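Local coordinates for general stress protein 26 (Bacillus anthracis, PDB 3EC6) that is of unknown function but binds flavin-adenine dinucleotide between two subunits, and is probably a flavin-dependent oxidoreductase like its relatives, at residues F32-H37 and F96-L101; Y43-R48 and Y113-I118; H63-R68 and E75-V80. All coordinates share one frame; numbering follows the deposited sequence. Where two conformers were deposited one is given.

Interaction 1 of 3, residues F32-H37 and F96-L101. With FAD (flavin-adenine dinucleotide), chain B; SO4 (sulfate ion), chain C.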
# COMPACT_ATOMS: atom_id res chain seq x y z
N PHE A 32 2.22 6.08 1.85
CA PHE A 32 1.55 6.35 3.13
C PHE A 32 0.96 7.76 3.08
O PHE A 32 1.61 8.70 2.62
CB PHE A 32 2.55 6.22 4.31
CG PHE A 32 3.13 4.83 4.43
CD1 PHE A 32 2.32 3.79 4.85
CD2 PHE A 32 4.47 4.57 4.07
CE1 PHE A 32 2.81 2.50 4.94
CE2 PHE A 32 4.98 3.26 4.18
CZ PHE A 32 4.15 2.25 4.63
N MSE A 33 -0.25 7.90 3.61
CA MSE A 33 -0.96 9.20 3.63
C MSE A 33 -1.86 9.20 4.88
O MSE A 33 -2.33 8.13 5.33
CB MSE A 33 -1.83 9.46 2.37
CG MSE A 33 -1.06 9.29 1.06
SE MSE A 33 0.21 10.69 0.77
CE MSE A 33 -0.75 11.79 -0.45
N MSE A 34 -2.06 10.39 5.47
CA MSE A 34 -3.07 10.57 6.51
C MSE A 34 -4.45 10.71 5.88
O MSE A 34 -4.63 11.48 4.94
CB MSE A 34 -2.76 11.82 7.31
CG MSE A 34 -1.44 11.68 7.92
SE MSE A 34 -0.98 13.17 9.06
CE MSE A 34 -2.73 13.84 9.35
N PHE A 35 -5.43 10.01 6.42
CA PHE A 35 -6.78 10.08 5.86
C PHE A 35 -7.78 10.79 6.75
O PHE A 35 -7.92 10.43 7.94
CB PHE A 35 -7.30 8.64 5.55
CG PHE A 35 -6.66 8.02 4.37
CD1 PHE A 35 -7.26 8.08 3.11
CD2 PHE A 35 -5.39 7.39 4.51
CE1 PHE A 35 -6.61 7.49 1.97
CE2 PHE A 35 -4.75 6.85 3.36
CZ PHE A 35 -5.36 6.89 2.11
N PHE A 36 -8.53 11.71 6.15
CA PHE A 36 -9.70 12.34 6.80
C PHE A 36 -10.96 11.88 6.11
O PHE A 36 -10.91 11.11 5.17
CB PHE A 36 -9.59 13.87 6.67
CG PHE A 36 -8.27 14.38 7.09
CD1 PHE A 36 -8.00 14.61 8.42
CD2 PHE A 36 -7.24 14.53 6.16
CE1 PHE A 36 -6.72 15.04 8.84
CE2 PHE A 36 -5.95 14.99 6.56
CZ PHE A 36 -5.70 15.24 7.89
N HIS A 37 -12.13 12.30 6.60
CA HIS A 37 -13.33 11.77 5.95
C HIS A 37 -14.55 12.65 6.24
O HIS A 37 -14.54 13.44 7.23
CB HIS A 37 -13.61 10.34 6.42
CG HIS A 37 -14.26 10.31 7.75
ND1 HIS A 37 -13.57 10.53 8.91
CD2 HIS A 37 -15.57 10.15 8.09
CE1 HIS A 37 -14.41 10.51 9.93
NE2 HIS A 37 -15.63 10.26 9.46
N PHE A 96 -9.90 20.04 7.91
CA PHE A 96 -8.97 18.93 8.09
C PHE A 96 -7.58 19.42 8.46
O PHE A 96 -6.75 18.60 8.82
CB PHE A 96 -8.91 18.03 6.83
CG PHE A 96 -10.23 17.43 6.50
CD1 PHE A 96 -11.02 16.89 7.51
CD2 PHE A 96 -10.65 17.36 5.17
CE1 PHE A 96 -12.26 16.30 7.21
CE2 PHE A 96 -11.90 16.78 4.85
CZ PHE A 96 -12.70 16.28 5.86
N TRP A 97 -7.32 20.72 8.32
CA TRP A 97 -5.96 21.24 8.59
C TRP A 97 -5.49 20.86 9.99
O TRP A 97 -6.25 20.93 10.95
CB TRP A 97 -5.86 22.76 8.40
CG TRP A 97 -4.47 23.18 8.79
CD1 TRP A 97 -4.09 23.73 9.99
CD2 TRP A 97 -3.27 23.03 7.99
NE1 TRP A 97 -2.72 23.92 9.98
CE2 TRP A 97 -2.20 23.52 8.78
CE3 TRP A 97 -3.01 22.57 6.69
CZ2 TRP A 97 -0.88 23.53 8.31
CZ3 TRP A 97 -1.68 22.60 6.22
CH2 TRP A 97 -0.64 23.09 7.04
N ASN A 98 -4.23 20.47 10.13
CA ASN A 98 -3.65 20.23 11.46
C ASN A 98 -2.15 20.28 11.33
O ASN A 98 -1.64 20.21 10.19
CB ASN A 98 -4.12 18.90 12.06
CG ASN A 98 -3.61 17.72 11.31
OD1 ASN A 98 -2.51 17.21 11.59
ND2 ASN A 98 -4.32 17.32 10.25
N ASN A 99 -1.43 20.33 12.43
CA ASN A 99 0.02 20.63 12.34
C ASN A 99 0.86 19.47 11.80
O ASN A 99 2.00 19.68 11.37
CB ASN A 99 0.56 21.19 13.66
CG ASN A 99 0.03 22.61 13.95
OD1 ASN A 99 -0.46 23.32 13.04
ND2 ASN A 99 0.14 23.03 15.21
N SER A 100 0.32 18.24 11.76
CA SER A 100 1.11 17.18 11.18
C SER A 100 1.37 17.45 9.70
O SER A 100 2.41 17.02 9.16
CB SER A 100 0.41 15.82 11.32
OG SER A 100 0.12 15.62 12.71
N LEU A 101 0.43 18.20 9.08
CA LEU A 101 0.58 18.52 7.63
C LEU A 101 1.71 19.50 7.33
O LEU A 101 2.07 19.69 6.15
CB LEU A 101 -0.75 18.99 7.04
CG LEU A 101 -1.92 18.02 7.23
CD1 LEU A 101 -3.18 18.75 6.70
CD2 LEU A 101 -1.64 16.77 6.40
PA FAD B . 6.22 12.90 -4.90
O1A FAD B . 5.43 13.72 -5.92
O2A FAD B . 6.99 13.75 -3.90
O5B FAD B . 7.39 12.00 -5.61
C5B FAD B . 8.04 11.06 -4.79
C4B FAD B . 7.77 9.73 -5.48
O4B FAD B . 8.56 9.69 -6.69
C3B FAD B . 8.18 8.58 -4.57
O3B FAD B . 7.04 7.99 -3.95
C2B FAD B . 9.00 7.69 -5.51
O2B FAD B . 8.17 6.69 -6.08
C1B FAD B . 9.49 8.62 -6.62
N9A FAD B . 10.83 9.17 -6.31
C8A FAD B . 11.37 9.35 -5.05
N7A FAD B . 12.62 9.86 -5.17
C5A FAD B . 12.89 10.02 -6.48
C6A FAD B . 14.03 10.50 -7.12
N6A FAD B . 15.17 10.61 -6.42
N1A FAD B . 14.03 10.54 -8.51
C2A FAD B . 12.92 10.11 -9.23
N3A FAD B . 11.79 9.63 -8.58
C4A FAD B . 11.78 9.59 -7.22
N1 FAD B . 2.37 13.26 2.18
C2 FAD B . 1.31 14.11 1.96
O2 FAD B . 1.44 14.90 1.02
N3 FAD B . 0.15 14.02 2.70
C4 FAD B . 0.05 13.12 3.74
O4 FAD B . -1.01 13.05 4.42
C4X FAD B . 1.16 12.29 4.03
N5 FAD B . 1.06 11.39 5.08
C5X FAD B . 2.16 10.59 5.36
C6 FAD B . 2.04 9.70 6.44
C7 FAD B . 3.14 8.87 6.70
C7M FAD B . 3.03 7.92 7.87
C8 FAD B . 4.30 8.92 5.90
C8M FAD B . 5.50 8.00 6.14
C9 FAD B . 4.38 9.77 4.79
C9A FAD B . 3.30 10.63 4.52
N10 FAD B . 3.36 11.50 3.45
C10 FAD B . 2.29 12.36 3.22
C1' FAD B . 4.48 11.52 2.45
C2' FAD B . 4.19 10.71 1.18
O2' FAD B . 3.95 9.33 1.50
C3' FAD B . 5.45 10.76 0.31
O3' FAD B . 5.71 12.15 0.06
C4' FAD B . 5.25 10.01 -1.01
O4' FAD B . 6.51 9.82 -1.72
C5' FAD B . 4.27 10.77 -1.91
O5' FAD B . 4.16 10.08 -3.15
P FAD B . 4.11 11.04 -4.45
O1P FAD B . 4.27 10.23 -5.73
O2P FAD B . 2.97 12.01 -4.41
O3P FAD B . 5.46 11.81 -4.07
S SO4 C . 2.67 14.92 14.83
O1 SO4 C . 3.06 15.86 13.77
O2 SO4 C . 3.62 13.79 14.82
O3 SO4 C . 2.71 15.58 16.14
O4 SO4 C . 1.30 14.43 14.70
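F36 and F96 press together where a strand of the split-barrel flavin-binding fold of the pyridoxamine 5'-phosphate oxidase family meets the C-terminal end of helix 90-96 and the loop after it. The two side chains run antiparallel, each ring lying beside the other's stem. Their ring planes are only 17° apart, yet the centroids lie 5.1 Å from each other, an offset too large for much stacking overlap. Each ring instead receives the other residue's methylene: F36 CB sits 3.5 Å from the centroid of the F96 ring, and F96 CB lies over a face of the F36 ring, a reciprocal pair of CH-pi contacts. In both residues CG is anti to the carbonyl carbon (chi1 -50° for F36, -60° for F96), which sets each ring with the other's CB over one face.

At the far end of F36 an amide takes over. N98 ND2 lies at the ring edge near its plane, 3.4 Å from F36 CZ, while donating to F96 O, which lies in the amide plane. The other end of this amide, OD1, accepts from S100 N and forms an Asx turn, the donor standing above the carbonyl plane. The amide is therefore held at both ends.

M34, a selenomethionine, is buried but more loosely packed: its SE reaches S100 CB at 3.7 Å, and its CE comes no closer to L101 CD2 than 4.3 Å. Its backbone faces the cofactor, M34 N donating to flavin O4 and, weakly, to N5, so the strand that packs on the loop also grips the isoalloxazine. The solvent side belongs to N98 and S100, both partly exposed. There a sulfate, probably from the crystallisation liquor, is shared between R103 NH1 and S100 OG, which donates to sulfate O4 at 2.6 Å.

Interaction 2 of 3, residues Y43-R48 and Y113-I118. With FAD (flavin-adenine dinucleotide), chain B.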
# COMPACT_ATOMS: atom_id res chain seq x y z
N TYR A 43 -10.60 11.76 2.37
CA TYR A 43 -9.85 12.91 1.82
C TYR A 43 -8.40 12.82 2.31
O TYR A 43 -8.16 12.42 3.45
CB TYR A 43 -10.40 14.24 2.34
CG TYR A 43 -11.82 14.59 1.86
CD1 TYR A 43 -12.00 15.31 0.66
CD2 TYR A 43 -12.94 14.15 2.57
CE1 TYR A 43 -13.31 15.63 0.18
CE2 TYR A 43 -14.23 14.43 2.09
CZ TYR A 43 -14.41 15.17 0.92
OH TYR A 43 -15.67 15.46 0.42
N VAL A 44 -7.47 13.19 1.46
CA VAL A 44 -6.05 13.24 1.85
C VAL A 44 -5.55 14.65 1.48
O VAL A 44 -5.85 15.15 0.39
CB VAL A 44 -5.23 12.21 1.08
CG1 VAL A 44 -3.74 12.37 1.35
CG2 VAL A 44 -5.69 10.80 1.49
N ALA A 45 -4.82 15.27 2.38
CA ALA A 45 -4.22 16.58 2.15
C ALA A 45 -2.86 16.38 1.55
O ALA A 45 -2.05 15.57 2.06
CB ALA A 45 -4.14 17.34 3.49
N THR A 46 -2.56 17.10 0.46
CA THR A 46 -1.26 16.95 -0.18
C THR A 46 -0.87 18.22 -0.92
O THR A 46 -1.69 19.18 -1.00
CB THR A 46 -1.16 15.65 -1.05
OG1 THR A 46 0.22 15.37 -1.30
CG2 THR A 46 -1.93 15.80 -2.36
N ASP A 47 0.32 18.20 -1.51
CA ASP A 47 0.80 19.32 -2.31
C ASP A 47 0.28 19.12 -3.74
O ASP A 47 0.29 17.98 -4.29
CB ASP A 47 2.33 19.28 -2.29
CG ASP A 47 2.96 20.29 -3.26
OD1 ASP A 47 3.13 21.46 -2.89
OD2 ASP A 47 3.30 19.88 -4.40
N ARG A 48 -0.15 20.22 -4.36
CA ARG A 48 -0.75 20.10 -5.70
C ARG A 48 0.22 19.65 -6.80
O ARG A 48 -0.24 19.14 -7.83
CB ARG A 48 -1.47 21.36 -6.13
CG ARG A 48 -0.58 22.45 -6.52
CD ARG A 48 -1.41 23.49 -7.33
NE ARG A 48 -2.32 24.23 -6.45
CZ ARG A 48 -3.66 24.24 -6.55
NH1 ARG A 48 -4.33 23.54 -7.48
NH2 ARG A 48 -4.34 24.96 -5.67
N TYR A 113 -1.85 23.65 -1.11
CA TYR A 113 -2.65 22.64 -0.38
C TYR A 113 -3.90 22.31 -1.20
O TYR A 113 -4.73 23.17 -1.51
CB TYR A 113 -3.02 23.27 0.97
CG TYR A 113 -4.00 22.54 1.88
CD1 TYR A 113 -4.27 21.16 1.72
CD2 TYR A 113 -4.59 23.24 2.96
CE1 TYR A 113 -5.14 20.53 2.55
CE2 TYR A 113 -5.48 22.60 3.84
CZ TYR A 113 -5.73 21.23 3.60
OH TYR A 113 -6.59 20.59 4.47
N VAL A 114 -4.03 21.05 -1.55
CA VAL A 114 -5.29 20.57 -2.14
C VAL A 114 -5.65 19.31 -1.40
O VAL A 114 -4.82 18.70 -0.70
CB VAL A 114 -5.16 20.26 -3.65
CG1 VAL A 114 -4.82 21.54 -4.42
CG2 VAL A 114 -4.08 19.17 -3.91
N LEU A 115 -6.90 18.90 -1.59
CA LEU A 115 -7.35 17.60 -1.07
C LEU A 115 -7.57 16.62 -2.23
O LEU A 115 -8.11 16.98 -3.27
CB LEU A 115 -8.67 17.75 -0.29
CG LEU A 115 -8.59 18.53 1.02
CD1 LEU A 115 -10.02 18.88 1.46
CD2 LEU A 115 -7.84 17.74 2.09
N ILE A 116 -7.15 15.37 -2.00
CA ILE A 116 -7.61 14.30 -2.89
C ILE A 116 -8.89 13.72 -2.25
O ILE A 116 -8.89 13.33 -1.09
CB ILE A 116 -6.58 13.23 -2.96
CG1 ILE A 116 -5.30 13.77 -3.58
CG2 ILE A 116 -7.15 12.07 -3.78
CD1 ILE A 116 -4.14 12.74 -3.54
N LYS A 117 -9.99 13.74 -3.02
CA LYS A 117 -11.30 13.29 -2.57
C LYS A 117 -11.51 11.90 -3.14
O LYS A 117 -11.38 11.68 -4.34
CB LYS A 117 -12.38 14.24 -3.12
CG LYS A 117 -13.78 13.69 -2.87
CD LYS A 117 -14.81 14.74 -3.27
CE LYS A 117 -16.22 14.22 -3.16
NZ LYS A 117 -17.19 15.23 -3.66
N ILE A 118 -11.82 10.93 -2.31
CA ILE A 118 -11.97 9.55 -2.81
C ILE A 118 -13.42 9.14 -2.59
O ILE A 118 -13.89 9.02 -1.43
CB ILE A 118 -11.04 8.58 -2.05
CG1 ILE A 118 -9.61 8.92 -2.34
CG2 ILE A 118 -11.28 7.12 -2.53
CD1 ILE A 118 -8.67 8.46 -1.32
PA FAD B . 6.22 12.90 -4.90
O1A FAD B . 5.43 13.72 -5.92
O2A FAD B . 6.99 13.75 -3.90
O5B FAD B . 7.39 12.00 -5.61
C5B FAD B . 8.04 11.06 -4.79
C4B FAD B . 7.77 9.73 -5.48
O4B FAD B . 8.56 9.69 -6.69
C3B FAD B . 8.18 8.58 -4.57
O3B FAD B . 7.04 7.99 -3.95
C2B FAD B . 9.00 7.69 -5.51
O2B FAD B . 8.17 6.69 -6.08
C1B FAD B . 9.49 8.62 -6.62
N9A FAD B . 10.83 9.17 -6.31
C8A FAD B . 11.37 9.35 -5.05
N7A FAD B . 12.62 9.86 -5.17
C5A FAD B . 12.89 10.02 -6.48
C6A FAD B . 14.03 10.50 -7.12
N6A FAD B . 15.17 10.61 -6.42
N1A FAD B . 14.03 10.54 -8.51
C2A FAD B . 12.92 10.11 -9.23
N3A FAD B . 11.79 9.63 -8.58
C4A FAD B . 11.78 9.59 -7.22
N1 FAD B . 2.37 13.26 2.18
C2 FAD B . 1.31 14.11 1.96
O2 FAD B . 1.44 14.90 1.02
N3 FAD B . 0.15 14.02 2.70
C4 FAD B . 0.05 13.12 3.74
O4 FAD B . -1.01 13.05 4.42
C4X FAD B . 1.16 12.29 4.03
N5 FAD B . 1.06 11.39 5.08
C5X FAD B . 2.16 10.59 5.36
C6 FAD B . 2.04 9.70 6.44
C7 FAD B . 3.14 8.87 6.70
C7M FAD B . 3.03 7.92 7.87
C8 FAD B . 4.30 8.92 5.90
C8M FAD B . 5.50 8.00 6.14
C9 FAD B . 4.38 9.77 4.79
C9A FAD B . 3.30 10.63 4.52
N10 FAD B . 3.36 11.50 3.45
C10 FAD B . 2.29 12.36 3.22
C1' FAD B . 4.48 11.52 2.45
C2' FAD B . 4.19 10.71 1.18
O2' FAD B . 3.95 9.33 1.50
C3' FAD B . 5.45 10.76 0.31
O3' FAD B . 5.71 12.15 0.06
C4' FAD B . 5.25 10.01 -1.01
O4' FAD B . 6.51 9.82 -1.72
C5' FAD B . 4.27 10.77 -1.91
O5' FAD B . 4.16 10.08 -3.15
P FAD B . 4.11 11.04 -4.45
O1P FAD B . 4.27 10.23 -5.73
O2P FAD B . 2.97 12.01 -4.41
O3P FAD B . 5.46 11.81 -4.07
O HOH W 1 -16.34 17.28 -1.55
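V44 and I116 form a hydrogen-bonded antiparallel pair, with V44 N donating to I116 O at 2.9 Å and I116 N returning a bond to V44 O at 2.7 Å. Two residues along, T46 and V114 repeat the pattern, and the bond from V114 N to T46 O is nearly straight, at 176°. Between these pairs A45 faces L115 in a non-hydrogen-bonded position, and V44 O also receives a CA-H...O contact from L115 CA.

Around this ladder the side chains divide between two faces. On one, A45 CB lies 3.5 Å from Y113 CE1, and the Y43 ring runs beside K117, whose CG is 3.6 Å from Y43 CE1. The lysine chain is extended throughout, with CG anti to the backbone N (chi1 171°), and runs out alongside the tyrosine; one water joins Y43 OH to K117 NZ. On the other face T46 CG2 rests 4.0 Å from I116 CD1. At the strand end the R48 guanidinium offers one face to V114 CG1, which approaches R48 CZ at 3.6 Å.

Strands 41-47 and 113-126 are neighbours in the antiparallel sheet of the split-barrel flavin-binding fold, and the ladder presents strand 43-47 to the flavin pyrimidine edge. A45 O accepts from flavin N3 at 2.8 Å, close to linear, and T46 OG1 donates to flavin O2.

A second shell fixes these groups. S50 OG is hydrogen-bonded to T46 OG1, while helix 51-58 brings I53 against T46, V114 and I116. L92 of helix 90-96 packs on Y43 and L115, and Y113 OH is hydrogen-bonded to K93 O of that helix. The guanidinium over V114 is anchored by a salt bridge from R48 NH2 to E88 OE1 and by a hydrogen bond from R48 NH2 to P111 O.

Interaction 3 of 3, residues H63-R68 and E75-V80. With FAD (flavin-adenine dinucleotide), chain D.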
# COMPACT_ATOMS: atom_id res chain seq x y z
N HIS A 63 -6.98 2.96 -4.75
CA HIS A 63 -7.23 1.89 -3.78
C HIS A 63 -6.66 2.38 -2.45
O HIS A 63 -5.60 3.00 -2.42
CB HIS A 63 -6.52 0.63 -4.27
CG HIS A 63 -6.74 -0.56 -3.40
ND1 HIS A 63 -5.97 -0.79 -2.27
CD2 HIS A 63 -7.68 -1.53 -3.43
CE1 HIS A 63 -6.39 -1.90 -1.69
NE2 HIS A 63 -7.43 -2.38 -2.37
N VAL A 64 -7.37 2.14 -1.36
CA VAL A 64 -6.95 2.54 -0.01
C VAL A 64 -6.94 1.33 0.90
O VAL A 64 -7.87 0.57 0.90
CB VAL A 64 -7.90 3.62 0.56
CG1 VAL A 64 -7.57 3.94 2.02
CG2 VAL A 64 -7.83 4.89 -0.28
N LEU A 65 -5.86 1.20 1.69
CA LEU A 65 -5.78 0.28 2.83
C LEU A 65 -5.72 1.15 4.06
O LEU A 65 -4.90 2.07 4.15
CB LEU A 65 -4.53 -0.63 2.80
CG LEU A 65 -4.43 -1.54 1.62
CD1 LEU A 65 -3.07 -2.22 1.67
CD2 LEU A 65 -5.51 -2.63 1.81
N LEU A 66 -6.62 0.91 5.02
CA LEU A 66 -6.67 1.80 6.21
C LEU A 66 -7.13 1.03 7.44
O LEU A 66 -8.05 0.24 7.38
CB LEU A 66 -7.65 2.97 5.96
CG LEU A 66 -7.86 4.02 7.06
CD1 LEU A 66 -6.58 4.85 7.22
CD2 LEU A 66 -9.01 4.93 6.66
N GLY A 67 -6.44 1.27 8.57
CA GLY A 67 -6.93 0.78 9.87
C GLY A 67 -5.94 -0.04 10.66
O GLY A 67 -6.11 -0.24 11.88
N ARG A 68 -4.93 -0.56 9.98
CA ARG A 68 -3.99 -1.44 10.68
C ARG A 68 -2.83 -0.66 11.29
O ARG A 68 -2.48 0.43 10.79
CB ARG A 68 -3.54 -2.58 9.72
CG ARG A 68 -2.09 -2.54 9.35
CD ARG A 68 -1.65 -3.87 8.70
NE ARG A 68 -0.54 -4.42 9.45
CZ ARG A 68 -0.70 -5.29 10.44
NH1 ARG A 68 0.34 -5.75 11.12
NH2 ARG A 68 -1.92 -5.70 10.73
N GLU A 75 -5.27 -7.40 13.33
CA GLU A 75 -6.04 -6.18 13.52
C GLU A 75 -7.04 -6.06 12.37
O GLU A 75 -6.75 -6.48 11.25
CB GLU A 75 -5.09 -4.98 13.42
CG GLU A 75 -3.96 -4.99 14.47
CD GLU A 75 -2.75 -4.13 14.09
OE1 GLU A 75 -2.59 -3.73 12.92
OE2 GLU A 75 -1.94 -3.84 15.00
N ASP A 76 -8.19 -5.46 12.63
CA ASP A 76 -9.17 -5.23 11.56
C ASP A 76 -8.78 -4.05 10.70
O ASP A 76 -8.10 -3.13 11.16
CB ASP A 76 -10.55 -4.96 12.15
CG ASP A 76 -10.96 -6.02 13.14
OD1 ASP A 76 -10.75 -7.21 12.86
OD2 ASP A 76 -11.50 -5.64 14.21
N TYR A 77 -9.23 -4.06 9.46
CA TYR A 77 -8.98 -2.93 8.59
C TYR A 77 -9.93 -2.93 7.42
O TYR A 77 -10.71 -3.89 7.23
CB TYR A 77 -7.54 -2.89 8.10
CG TYR A 77 -7.12 -4.08 7.25
CD1 TYR A 77 -7.02 -3.96 5.87
CD2 TYR A 77 -6.74 -5.29 7.87
CE1 TYR A 77 -6.62 -5.08 5.09
CE2 TYR A 77 -6.33 -6.39 7.12
CZ TYR A 77 -6.24 -6.25 5.73
OH TYR A 77 -5.82 -7.32 4.97
N ILE A 78 -9.82 -1.89 6.60
CA ILE A 78 -10.69 -1.80 5.41
C ILE A 78 -9.87 -1.63 4.13
O ILE A 78 -8.71 -1.16 4.15
CB ILE A 78 -11.74 -0.66 5.49
CG1 ILE A 78 -11.05 0.71 5.55
CG2 ILE A 78 -12.74 -0.87 6.67
CD1 ILE A 78 -12.08 1.86 5.47
N GLU A 79 -10.48 -2.00 3.03
CA GLU A 79 -9.92 -1.72 1.71
C GLU A 79 -10.99 -0.93 0.99
O GLU A 79 -12.17 -1.28 1.07
CB GLU A 79 -9.79 -2.99 0.88
CG GLU A 79 -8.76 -3.91 1.24
CD GLU A 79 -8.67 -4.97 0.11
OE1 GLU A 79 -8.70 -4.62 -1.10
OE2 GLU A 79 -8.55 -6.16 0.47
N VAL A 80 -10.59 0.12 0.31
CA VAL A 80 -11.56 0.98 -0.39
C VAL A 80 -11.15 1.07 -1.84
O VAL A 80 -9.98 1.31 -2.12
CB VAL A 80 -11.59 2.39 0.22
CG1 VAL A 80 -12.54 3.30 -0.55
CG2 VAL A 80 -11.85 2.35 1.78
PA FAD D . -7.55 -12.83 -2.76
O1A FAD D . -7.16 -13.62 -4.00
O2A FAD D . -7.94 -13.70 -1.58
O5B FAD D . -8.89 -11.91 -3.02
C5B FAD D . -9.22 -10.99 -2.01
C4B FAD D . -9.20 -9.65 -2.72
O4B FAD D . -10.35 -9.59 -3.59
C3B FAD D . -9.27 -8.52 -1.70
O3B FAD D . -7.99 -7.94 -1.49
C2B FAD D . -10.35 -7.61 -2.30
O2B FAD D . -9.77 -6.60 -3.10
C1B FAD D . -11.19 -8.52 -3.19
N9A FAD D . -12.36 -9.08 -2.46
C8A FAD D . -12.44 -9.29 -1.10
N7A FAD D . -13.66 -9.80 -0.80
C5A FAD D . -14.36 -9.94 -1.95
C6A FAD D . -15.65 -10.41 -2.17
N6A FAD D . -16.48 -10.54 -1.13
N1A FAD D . -16.12 -10.42 -3.48
C2A FAD D . -15.31 -9.98 -4.52
N3A FAD D . -14.03 -9.51 -4.28
C4A FAD D . -13.56 -9.49 -3.00
N1 FAD D . -1.54 -13.31 2.59
C2 FAD D . -0.62 -14.15 2.01
O2 FAD D . -1.06 -14.92 1.16
N3 FAD D . 0.72 -14.07 2.33
C4 FAD D . 1.17 -13.19 3.28
O4 FAD D . 2.40 -13.13 3.57
C4X FAD D . 0.23 -12.37 3.95
N5 FAD D . 0.67 -11.49 4.92
C5X FAD D . -0.26 -10.69 5.56
C6 FAD D . 0.22 -9.83 6.57
C7 FAD D . -0.72 -9.00 7.19
C7M FAD D . -0.23 -8.08 8.27
C8 FAD D . -2.09 -9.04 6.83
C8M FAD D . -3.13 -8.14 7.48
C9 FAD D . -2.54 -9.88 5.80
C9A FAD D . -1.61 -10.73 5.17
N10 FAD D . -2.04 -11.58 4.16
C10 FAD D . -1.11 -12.43 3.56
C1' FAD D . -3.43 -11.58 3.60
C2' FAD D . -3.58 -10.74 2.32
O2' FAD D . -3.25 -9.37 2.57
C3' FAD D . -5.06 -10.78 1.92
O3' FAD D . -5.40 -12.17 1.75
C4' FAD D . -5.31 -10.01 0.63
O4' FAD D . -6.74 -9.80 0.39
C5' FAD D . -4.70 -10.75 -0.57
O5' FAD D . -5.01 -10.04 -1.76
P FAD D . -5.40 -10.97 -3.01
O1P FAD D . -5.99 -10.13 -4.15
O2P FAD D . -4.32 -11.94 -3.38
O3P FAD D . -6.55 -11.75 -2.22
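The FAD pocket at the subunit interface takes one wall from this beta hairpin, whose residues R68, Y77 and E79 all touch the cofactor. E79 holds the adenosine ribose with both carboxylate oxygens: FAD O3B donates to E79 OE2 at 2.7 Å and FAD O2B to E79 OE1. H63 NE2 also donates to E79 OE1, at 2.9 Å; the oxygen lies in the imidazole plane but is met on its anti side, 31° out of the carboxylate plane. L65 CD2 packs alongside the same glutamate, 3.5 Å from E79 CG.

At the other end FAD C7M sits over the centre of one face of the R68 guanidinium, 3.6 Å from R68 CZ. E75 OE1 stands over the opposite face, 3.0 Å from R68 NH2. No N-H points at it, so this salt bridge rests on charge alone. Y77 CE2 meets the neighbouring flavin methyl, C8M.

Between these ends, V64 pairs with V80 and L66 with I78 through four backbone hydrogen bonds. I78 packs on helix 4-13, strand 61-66 is flanked by strand 17-24 and strand 77-87 by 113-126, while F32 of the second subunit meets R68 and Y77.

Interactions 2 and 3 are both buried antiparallel strand pairs of one sheet, each with four ladder bonds; interaction 1 is only partly buried, joins a strand to a helix end and the loop after it, and has no hydrogen bond across it. Interactions 1 and 2 adjoin: F36 N lies 2.8 Å from Y43 O, a probable hydrogen bond, and both serve the flavin end of the same FAD, largely with backbone groups. Interaction 3, about 19 Å from interaction 2 between centres, meets the other FAD through side chains, E79 at the ribose hydroxyls and R68 and Y77 at the flavin methyls. F35 packs on V64 and L66, linking interactions 1 and 3, and I118 on V64 links 2 to 3.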